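Local coordinates for Exo-poly-alpha-D-galacturonosidase (Thermotoga maritima, PDB 3JUR), which probably hydrolyses the alpha-1,4-linked galacturonic acid chains of pectin, using a parallel beta-helix scaffold, at residues Ile51-Ser55 with Ile74-Ile80; Leu328-Arg334 with Ile358-Tyr362; Gly394-Val400 with Glu420-Leu424. All blocks are in the same frame, centred on the assembly; numbering follows the deposited sequence.

Contact 1. Residues Ile51-Ser55 with Ile74-Ile80; sequences IEELS and IHLKSNI
Ile51, on the helix 44-57, reaches across to the 74-80 segment with both of its branches, and more of its surface is buried here than that of any other residue of the pair. CG1 stands anti to the carbonyl carbon (chi1 -72°), which carries CD1 over Ile74 and His75. There CD1 lies 3.3 Å from the backbone oxygen of His75 and 3.8 Å from CG2 of Ile74, the two isoleucine side chains crossing at about a right angle. The other branch, CG2, faces the root of Lys77, 4.1 Å from its CG, and comes more loosely up to CG1 of Ile80. Ile80 answers from the next strand of the coil, 80-84: its CD1 lies 3.7 Å from CB of Leu54, beside the turn closed by the hydrogen bond from Ser55 N to Ile51 O. This is a helix covering the N-terminal end of a parallel beta-helix, beside the type II beta turn from Lys77 to Ile80. Ile51 and Leu54 also rest on Leu62 of the 60-64 strand, which pairs with 80-84. Lys77 shields the apolar patch on its solvent side. Its extended chain runs past the helix with CD 3.7 Å from OG of Ser55, and its ammonium group makes a salt bridge of 3.1 Å from NZ to OE1 of Glu52, approached nearly in line with the carboxylate C-O bond. The beta carbon of Glu52 points away from the turn, and a bend at chi2 (54°) brings the carboxylate back to the lysine.

Contact 2. Residues Leu328-Arg334 with Ile358-Tyr362; sequences LKTNSRR and INLRY
Leu328 and Lys329 pair in parallel with Ile358 and Asn359, and the ladder of Asn359 N to Leu328 O (2.9 Å) and Thr330 N to Asn359 O is carried past the strand ends by Tyr362 N to Thr330 O. Thr330 and Leu360 point the same way, CG2 of the threonine 3.6 Å from CG of the leucine, into the apolar interior beside Val373. Asn331 uses its amide at both ends: ND2 donates to O of Tyr362 at 2.8 Å, nearly straight (170°) and in the amide plane, while OD1 accepts from Arg333 N in an Asx turn. Its CG sits between the backbone N and the carbonyl carbon (chi1 60°), which turns ND2 to the Tyr362 carbonyl, and the two bonds fix the rotation of the amide. The Tyr362 ring is met obliquely by two basic chains, from the same side of its plane. Lys329 CD lies 3.5 Å from CE1, and Arg334 NH2 approaches CD2 at 3.8 Å, guanidinium and ring planes 74° apart. Water 2 joins the polar ends, 3.2 Å from Lys329 NZ and 2.8 Å from Tyr362 OH. Lys329 has a salt bridge to Asp261, and Arg334 is held by Ser303 O and Asp270. Such stacked parallel coils characterise the beta-helix of family 28; Lys329 ends an Arg-Leu-Lys triplet that probably corresponds to the family's Arg-Ile-Lys signature in the substrate cleft.

Contact 3. Residues Gly394-Val400 with Glu420-Leu424; sequences GLENDYV and EFGQL
The backbone oxygen of Phe421 is gripped by three groups of the 394-400 segment: Val400 N donates a hydrogen bond of 3.0 Å to it, and Tyr399 CA (3.2 Å) and Gly394 CA (3.4 Å) add CA-H...O contacts. A beta carbon on Gly394 would run into this same oxygen. Beside it Gly394 N donates to O of Glu420 at 2.7 Å. The Tyr399 ring lies flat over the Phe421 backbone, with Phe421 CA above the ring centre, 3.8 Å from the centroid. The two rings meet obliquely (planes at 57°), CE1 of Tyr399 3.7 Å from CD1 of Phe421. CG of Phe421 is anti to the carbonyl carbon (chi1 -54°), which lays one ring face against Glu396, whose N is 3.5 Å from CD2; CG of Glu420 covers the opposite face. Putting an alanine in place of Tyr399 would probably leave Phe421 CA without its aromatic cover and open a gap beside CD1 of that ring. Val400 O receives Gln423 N as parallel pairing resumes. The left-handed backbone of Phe421 (phi 57°) belongs to a G1 beta bulge, in which Phe421 and Gly422 both face Gly443, at a corner near the C-terminal end of the beta-helix.

The three contacts sample one solenoid along its length. Contact 1 lies toward the start, about 40 Å from contact 2 between centres, and contact 3 toward the end, only about 11 Å from contact 2. Contact 2 is buried, whereas contacts 1 and 3 are partly buried. Chemistry follows place: contact 1 packs a helix on the coil through aliphatic branches and one salt bridge, while contacts 2 and 3 join neighbouring coils by parallel backbone bonds, with a water-linked polar group in the former and aromatic packing in the latter. Arg361 joins these two, pairing with Glu420 and probably hydrogen-bonding Gly394 O, while Leu360 packs on Val400.

Contact 1. Residues Ile51-Ser55 with Ile74-Ile80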
loop_
_atom_site.group_PDB
_atom_site.type_symbol
_atom_site.label_atom_id
_atom_site.label_comp_id
_atom_site.label_asym_id
_atom_site.label_seq_id
_atom_site.Cartn_x
_atom_site.Cartn_y
_atom_site.Cartn_z
ATOM N N ILE D 51 -6.602 47.177 41.375
ATOM C CA ILE D 51 -5.831 46.014 41.829
ATOM C C ILE D 51 -5.392 46.183 43.290
ATOM O O ILE D 51 -5.473 45.236 44.082
ATOM C CB ILE D 51 -4.617 45.726 40.890
ATOM C CG1 ILE D 51 -5.106 45.149 39.553
ATOM C CG2 ILE D 51 -3.617 44.763 41.541
ATOM C CD1 ILE D 51 -4.049 45.061 38.463
ATOM N N GLU D 52 -4.945 47.389 43.637
ATOM C CA GLU D 52 -4.534 47.703 45.005
ATOM C C GLU D 52 -5.717 47.690 45.984
ATOM O O GLU D 52 -5.587 47.187 47.101
ATOM C CB GLU D 52 -3.761 49.033 45.055
ATOM C CG GLU D 52 -3.498 49.616 46.461
ATOM C CD GLU D 52 -2.797 48.649 47.423
ATOM O OE1 GLU D 52 -2.017 47.778 46.968
ATOM O OE2 GLU D 52 -3.032 48.770 48.646
ATOM N N GLU D 53 -6.864 48.221 45.562
ATOM C CA GLU D 53 -8.071 48.163 46.391
ATOM C C GLU D 53 -8.452 46.711 46.690
ATOM O O GLU D 53 -8.792 46.379 47.823
ATOM C CB GLU D 53 -9.236 48.916 45.739
ATOM C CG GLU D 53 -10.489 49.059 46.618
ATOM C CD GLU D 53 -10.324 50.072 47.740
ATOM O OE1 GLU D 53 -9.610 49.780 48.726
ATOM O OE2 GLU D 53 -10.929 51.161 47.643
ATOM N N LEU D 54 -8.376 45.852 45.678
ATOM C CA LEU D 54 -8.652 44.423 45.850
ATOM C C LEU D 54 -7.606 43.737 46.714
ATOM O O LEU D 54 -7.939 42.979 47.619
ATOM C CB LEU D 54 -8.742 43.719 44.494
ATOM C CG LEU D 54 -10.072 43.787 43.750
ATOM C CD1 LEU D 54 -9.870 43.403 42.290
ATOM C CD2 LEU D 54 -11.116 42.894 44.412
ATOM N N SER D 55 -6.339 44.015 46.417
ATOM C CA SER D 55 -5.209 43.455 47.147
ATOM C C SER D 55 -5.236 43.845 48.629
ATOM O O SER D 55 -4.857 43.046 49.492
ATOM C CB SER D 55 -3.902 43.908 46.496
ATOM O OG SER D 55 -2.790 43.273 47.085
ATOM N N ILE D 74 -0.180 46.224 32.778
ATOM C CA ILE D 74 -0.955 45.906 33.979
ATOM C C ILE D 74 -0.133 44.980 34.857
ATOM O O ILE D 74 0.336 43.932 34.396
ATOM C CB ILE D 74 -2.303 45.218 33.617
ATOM C CG1 ILE D 74 -3.231 46.194 32.881
ATOM C CG2 ILE D 74 -2.985 44.639 34.859
ATOM C CD1 ILE D 74 -4.366 45.515 32.133
ATOM N N HIS D 75 0.053 45.376 36.112
ATOM C CA HIS D 75 0.783 44.558 37.078
ATOM C C HIS D 75 -0.165 43.889 38.064
ATOM O O HIS D 75 -0.785 44.550 38.896
ATOM C CB HIS D 75 1.856 45.388 37.797
ATOM C CG HIS D 75 3.060 45.672 36.952
ATOM N ND1 HIS D 75 4.178 46.315 37.438
ATOM C CD2 HIS D 75 3.325 45.385 35.653
ATOM C CE1 HIS D 75 5.074 46.427 36.472
ATOM N NE2 HIS D 75 4.581 45.870 35.380
ATOM N N LEU D 76 -0.295 42.572 37.938
ATOM C CA LEU D 76 -1.147 41.794 38.825
ATOM C C LEU D 76 -0.449 41.549 40.161
ATOM O O LEU D 76 0.768 41.686 40.271
ATOM C CB LEU D 76 -1.549 40.471 38.163
ATOM C CG LEU D 76 -2.382 40.584 36.880
ATOM C CD1 LEU D 76 -2.396 39.270 36.106
ATOM C CD2 LEU D 76 -3.806 41.059 37.167
ATOM N N LYS D 77 -1.234 41.226 41.182
ATOM C CA LYS D 77 -0.694 40.811 42.473
ATOM C C LYS D 77 -1.341 39.481 42.836
ATOM O O LYS D 77 -2.257 39.034 42.144
ATOM C CB LYS D 77 -0.943 41.880 43.544
ATOM C CG LYS D 77 -0.276 43.224 43.244
ATOM C CD LYS D 77 -0.489 44.238 44.346
ATOM C CE LYS D 77 0.022 45.607 43.920
ATOM N NZ LYS D 77 0.163 46.528 45.078
ATOM N N SER D 78 -0.851 38.840 43.895
ATOM C CA SER D 78 -1.413 37.579 44.379
ATOM C C SER D 78 -2.913 37.664 44.674
ATOM O O SER D 78 -3.397 38.688 45.167
ATOM C CB SER D 78 -0.670 37.120 45.634
ATOM O OG SER D 78 0.593 36.576 45.306
ATOM N N ASN D 79 -3.632 36.583 44.363
ATOM C CA ASN D 79 -5.073 36.449 44.662
ATOM C C ASN D 79 -5.989 37.336 43.820
ATOM O O ASN D 79 -7.122 37.640 44.223
ATOM C CB ASN D 79 -5.353 36.643 46.163
ATOM C CG ASN D 79 -4.565 35.686 47.029
ATOM O OD1 ASN D 79 -4.626 34.466 46.847
ATOM N ND2 ASN D 79 -3.814 36.232 47.971
ATOM N N ILE D 80 -5.496 37.729 42.649
ATOM C CA ILE D 80 -6.222 38.612 41.739
ATOM C C ILE D 80 -6.671 37.883 40.472
ATOM O O ILE D 80 -5.869 37.212 39.801
ATOM C CB ILE D 80 -5.377 39.869 41.360
ATOM C CG1 ILE D 80 -5.006 40.693 42.605
ATOM C CG2 ILE D 80 -6.093 40.735 40.310
ATOM C CD1 ILE D 80 -6.181 41.259 43.407
#

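Contact 2. Residues Leu328-Arg334 with Ile358-Tyr362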
loop_
_atom_site.group_PDB
_atom_site.type_symbol
_atom_site.label_atom_id
_atom_site.label_comp_id
_atom_site.label_asym_id
_atom_site.label_seq_id
_atom_site.Cartn_x
_atom_site.Cartn_y
_atom_site.Cartn_z
ATOM N N LEU D 328 11.375 19.392 17.322
ATOM C CA LEU D 328 12.398 19.504 18.369
ATOM C C LEU D 328 13.645 20.207 17.808
ATOM O O LEU D 328 14.194 19.791 16.780
ATOM C CB LEU D 328 12.747 18.130 18.968
ATOM C CG LEU D 328 11.761 17.467 19.951
ATOM C CD1 LEU D 328 10.440 17.074 19.295
ATOM C CD2 LEU D 328 12.380 16.251 20.610
ATOM N N LYS D 329 14.057 21.291 18.473
ATOM C CA LYS D 329 15.188 22.120 18.036
ATOM C C LYS D 329 16.214 22.268 19.151
ATOM O O LYS D 329 15.860 22.593 20.287
ATOM C CB LYS D 329 14.745 23.549 17.690
ATOM C CG LYS D 329 13.440 23.703 16.970
ATOM C CD LYS D 329 13.178 25.167 16.636
ATOM C CE LYS D 329 12.460 25.889 17.773
ATOM N NZ LYS D 329 11.949 27.223 17.328
ATOM N N THR D 330 17.485 22.076 18.810
ATOM C CA THR D 330 18.594 22.286 19.736
ATOM C C THR D 330 19.902 22.348 18.943
ATOM O O THR D 330 19.898 22.164 17.724
ATOM C CB THR D 330 18.668 21.172 20.806
ATOM O OG1 THR D 330 19.685 21.485 21.769
ATOM C CG2 THR D 330 18.960 19.806 20.154
ATOM N N ASN D 331 21.006 22.622 19.633
ATOM C CA ASN D 331 22.343 22.552 19.043
ATOM C C ASN D 331 23.398 22.328 20.128
ATOM O O ASN D 331 23.058 22.257 21.312
ATOM C CB ASN D 331 22.654 23.800 18.206
ATOM C CG ASN D 331 22.603 25.091 19.019
ATOM O OD1 ASN D 331 22.993 25.125 20.188
ATOM N ND2 ASN D 331 22.135 26.161 18.393
ATOM N N SER D 332 24.669 22.225 19.732
ATOM C CA SER D 332 25.738 21.923 20.689
ATOM C C SER D 332 26.223 23.116 21.543
ATOM O O SER D 332 27.179 22.977 22.308
ATOM C CB SER D 332 26.911 21.198 20.007
ATOM O OG SER D 332 27.441 21.954 18.932
ATOM N N ARG D 333 25.573 24.273 21.423
ATOM C CA ARG D 333 25.777 25.355 22.399
ATOM C C ARG D 333 24.835 25.183 23.595
ATOM O O ARG D 333 25.074 25.773 24.646
ATOM C CB ARG D 333 25.539 26.752 21.797
ATOM C CG ARG D 333 25.898 26.921 20.337
ATOM C CD ARG D 333 27.118 27.784 20.135
ATOM N NE ARG D 333 26.799 29.207 20.156
ATOM C CZ ARG D 333 27.418 30.129 19.419
ATOM N NH1 ARG D 333 28.380 29.784 18.571
ATOM N NH2 ARG D 333 27.060 31.403 19.521
ATOM N N ARG D 334 23.776 24.381 23.428
ATOM C CA ARG D 334 22.665 24.330 24.388
ATOM C C ARG D 334 22.865 23.413 25.586
ATOM O O ARG D 334 22.393 23.723 26.678
ATOM C CB ARG D 334 21.352 23.931 23.702
ATOM C CG ARG D 334 20.808 24.911 22.684
ATOM C CD ARG D 334 20.196 26.158 23.320
ATOM N NE ARG D 334 19.545 26.949 22.282
ATOM C CZ ARG D 334 20.178 27.787 21.461
ATOM N NH1 ARG D 334 21.489 27.988 21.569
ATOM N NH2 ARG D 334 19.491 28.433 20.529
ATOM N N ILE D 358 13.169 16.738 13.870
ATOM C CA ILE D 358 14.119 16.773 14.983
ATOM C C ILE D 358 15.450 17.257 14.439
ATOM O O ILE D 358 16.023 16.641 13.530
ATOM C CB ILE D 358 14.268 15.410 15.700
ATOM C CG1 ILE D 358 12.896 14.894 16.151
ATOM C CG2 ILE D 358 15.230 15.535 16.905
ATOM C CD1 ILE D 358 12.931 13.524 16.812
ATOM N N ASN D 359 15.914 18.382 14.973
ATOM C CA ASN D 359 17.094 19.069 14.446
ATOM C C ASN D 359 18.089 19.423 15.550
ATOM O O ASN D 359 17.752 20.176 16.486
ATOM C CB ASN D 359 16.661 20.331 13.689
ATOM C CG ASN D 359 17.820 21.037 13.002
ATOM O OD1 ASN D 359 18.913 20.477 12.851
ATOM N ND2 ASN D 359 17.587 22.278 12.584
ATOM N N LEU D 360 19.302 18.877 15.450
ATOM C CA LEU D 360 20.344 19.182 16.432
ATOM C C LEU D 360 21.376 20.167 15.885
ATOM O O LEU D 360 22.456 20.320 16.458
ATOM C CB LEU D 360 21.022 17.909 16.959
ATOM C CG LEU D 360 20.362 17.163 18.120
ATOM C CD1 LEU D 360 19.006 16.564 17.738
ATOM C CD2 LEU D 360 21.309 16.086 18.648
ATOM N N ARG D 361 21.020 20.841 14.791
ATOM C CA ARG D 361 21.888 21.833 14.150
ATOM C C ARG D 361 21.217 23.204 14.055
ATOM O O ARG D 361 21.461 23.951 13.110
ATOM C CB ARG D 361 22.285 21.376 12.747
ATOM C CG ARG D 361 23.139 20.136 12.708
ATOM C CD ARG D 361 22.985 19.458 11.372
ATOM N NE ARG D 361 23.102 18.009 11.499
ATOM C CZ ARG D 361 23.004 17.152 10.487
ATOM N NH1 ARG D 361 22.780 17.594 9.253
ATOM N NH2 ARG D 361 23.135 15.848 10.713
ATOM N N TYR D 362 20.381 23.522 15.036
ATOM C CA TYR D 362 19.637 24.777 15.062
ATOM C C TYR D 362 20.532 26.016 14.938
ATOM O O TYR D 362 21.522 26.145 15.665
ATOM C CB TYR D 362 18.810 24.862 16.341
ATOM C CG TYR D 362 17.897 26.051 16.367
ATOM C CD1 TYR D 362 16.723 26.064 15.610
ATOM C CD2 TYR D 362 18.206 27.174 17.133
ATOM C CE1 TYR D 362 15.883 27.157 15.616
ATOM C CE2 TYR D 362 17.360 28.275 17.151
ATOM C CZ TYR D 362 16.200 28.253 16.394
ATOM O OH TYR D 362 15.354 29.331 16.403
HETATM O O HOH W 1 14.145 28.855 19.413
HETATM O O HOH W 2 13.134 28.836 14.849
HETATM O O HOH W 3 25.022 21.398 16.824
#

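Contact 3. Residues Gly394-Val400 with Glu420-Leu424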
loop_
_atom_site.group_PDB
_atom_site.type_symbol
_atom_site.label_atom_id
_atom_site.label_comp_id
_atom_site.label_asym_id
_atom_site.label_seq_id
_atom_site.Cartn_x
_atom_site.Cartn_y
_atom_site.Cartn_z
ATOM N N GLY D 394 20.694 14.304 13.757
ATOM C CA GLY D 394 21.563 14.366 14.930
ATOM C C GLY D 394 22.970 14.807 14.560
ATOM O O GLY D 394 23.194 15.391 13.499
ATOM N N LEU D 395 23.919 14.530 15.444
ATOM C CA LEU D 395 25.333 14.841 15.190
ATOM C C LEU D 395 26.164 13.563 15.208
ATOM O O LEU D 395 25.775 12.584 15.838
ATOM C CB LEU D 395 25.855 15.856 16.218
ATOM C CG LEU D 395 24.992 17.111 16.428
ATOM C CD1 LEU D 395 25.345 17.823 17.734
ATOM C CD2 LEU D 395 25.090 18.058 15.234
ATOM N N GLU D 396 27.295 13.575 14.503
ATOM C CA GLU D 396 28.211 12.431 14.436
ATOM C C GLU D 396 28.617 11.887 15.824
ATOM O O GLU D 396 28.692 10.672 16.028
ATOM C CB GLU D 396 29.447 12.798 13.593
ATOM C CG GLU D 396 30.525 11.729 13.542
ATOM C CD GLU D 396 31.364 11.756 12.263
ATOM O OE1 GLU D 396 31.370 12.789 11.541
ATOM O OE2 GLU D 396 32.023 10.728 11.984
ATOM N N ASN D 397 28.859 12.790 16.769
ATOM C CA ASN D 397 29.151 12.426 18.157
ATOM C C ASN D 397 27.940 12.534 19.115
ATOM O O ASN D 397 28.107 12.567 20.337
ATOM C CB ASN D 397 30.312 13.290 18.676
ATOM C CG ASN D 397 30.013 14.784 18.606
ATOM O OD1 ASN D 397 28.964 15.211 18.097
ATOM N ND2 ASN D 397 30.932 15.585 19.119
ATOM N N ASP D 398 26.730 12.586 18.563
ATOM C CA ASP D 398 25.516 12.751 19.364
ATOM C C ASP D 398 24.286 12.353 18.537
ATOM O O ASP D 398 23.569 13.201 18.015
ATOM C CB ASP D 398 25.411 14.203 19.872
ATOM C CG ASP D 398 24.299 14.407 20.890
ATOM O OD1 ASP D 398 23.721 13.420 21.402
ATOM O OD2 ASP D 398 23.999 15.584 21.181
ATOM N N TYR D 399 24.070 11.050 18.398
ATOM C CA TYR D 399 22.905 10.531 17.695
ATOM C C TYR D 399 21.606 10.907 18.400
ATOM O O TYR D 399 21.559 10.947 19.629
ATOM C CB TYR D 399 22.975 9.006 17.622
ATOM C CG TYR D 399 23.673 8.429 16.404
ATOM C CD1 TYR D 399 24.943 8.867 16.016
ATOM C CD2 TYR D 399 23.082 7.407 15.670
ATOM C CE1 TYR D 399 25.592 8.311 14.906
ATOM C CE2 TYR D 399 23.726 6.846 14.560
ATOM C CZ TYR D 399 24.970 7.304 14.190
ATOM O OH TYR D 399 25.593 6.758 13.098
ATOM N N VAL D 400 20.563 11.171 17.611
ATOM C CA VAL D 400 19.184 11.155 18.097
ATOM C C VAL D 400 18.820 9.683 18.389
ATOM O O VAL D 400 19.012 8.801 17.538
ATOM C CB VAL D 400 18.219 11.773 17.057
ATOM C CG1 VAL D 400 16.780 11.787 17.567
ATOM C CG2 VAL D 400 18.628 13.198 16.727
ATOM N N GLU D 420 19.760 11.395 9.543
ATOM C CA GLU D 420 21.209 11.474 9.647
ATOM C C GLU D 420 21.619 11.483 11.111
ATOM O O GLU D 420 21.203 12.362 11.883
ATOM C CB GLU D 420 21.774 12.694 8.905
ATOM C CG GLU D 420 23.278 12.545 8.602
ATOM C CD GLU D 420 23.903 13.740 7.888
ATOM O OE1 GLU D 420 23.670 14.901 8.300
ATOM O OE2 GLU D 420 24.657 13.510 6.922
ATOM N N PHE D 421 22.441 10.505 11.481
ATOM C CA PHE D 421 22.905 10.337 12.864
ATOM C C PHE D 421 21.727 10.182 13.835
ATOM O O PHE D 421 21.546 10.962 14.780
ATOM C CB PHE D 421 23.832 11.484 13.279
ATOM C CG PHE D 421 25.003 11.698 12.343
ATOM C CD1 PHE D 421 25.876 10.656 12.038
ATOM C CD2 PHE D 421 25.244 12.951 11.793
ATOM C CE1 PHE D 421 26.968 10.851 11.182
ATOM C CE2 PHE D 421 26.338 13.158 10.933
ATOM C CZ PHE D 421 27.196 12.106 10.630
ATOM N N GLY D 422 20.923 9.158 13.585
ATOM C CA GLY D 422 19.753 8.895 14.397
ATOM C C GLY D 422 19.393 7.426 14.417
ATOM O O GLY D 422 19.910 6.628 13.628
ATOM N N GLN D 423 18.495 7.088 15.329
ATOM C CA GLN D 423 17.989 5.739 15.508
ATOM C C GLN D 423 16.466 5.859 15.427
ATOM O O GLN D 423 15.844 6.469 16.292
ATOM C CB GLN D 423 18.449 5.211 16.873
ATOM C CG GLN D 423 18.097 3.754 17.187
ATOM C CD GLN D 423 18.302 3.417 18.662
ATOM O OE1 GLN D 423 17.986 4.222 19.543
ATOM N NE2 GLN D 423 18.833 2.224 18.934
ATOM N N LEU D 424 15.874 5.320 14.364
ATOM C CA LEU D 424 14.435 5.458 14.144
ATOM C C LEU D 424 13.751 4.096 14.087
ATOM O O LEU D 424 14.182 3.195 13.354
ATOM C CB LEU D 424 14.150 6.267 12.859
ATOM C CG LEU D 424 12.712 6.467 12.357
ATOM C CD1 LEU D 424 11.873 7.277 13.337
ATOM C CD2 LEU D 424 12.694 7.123 10.956
#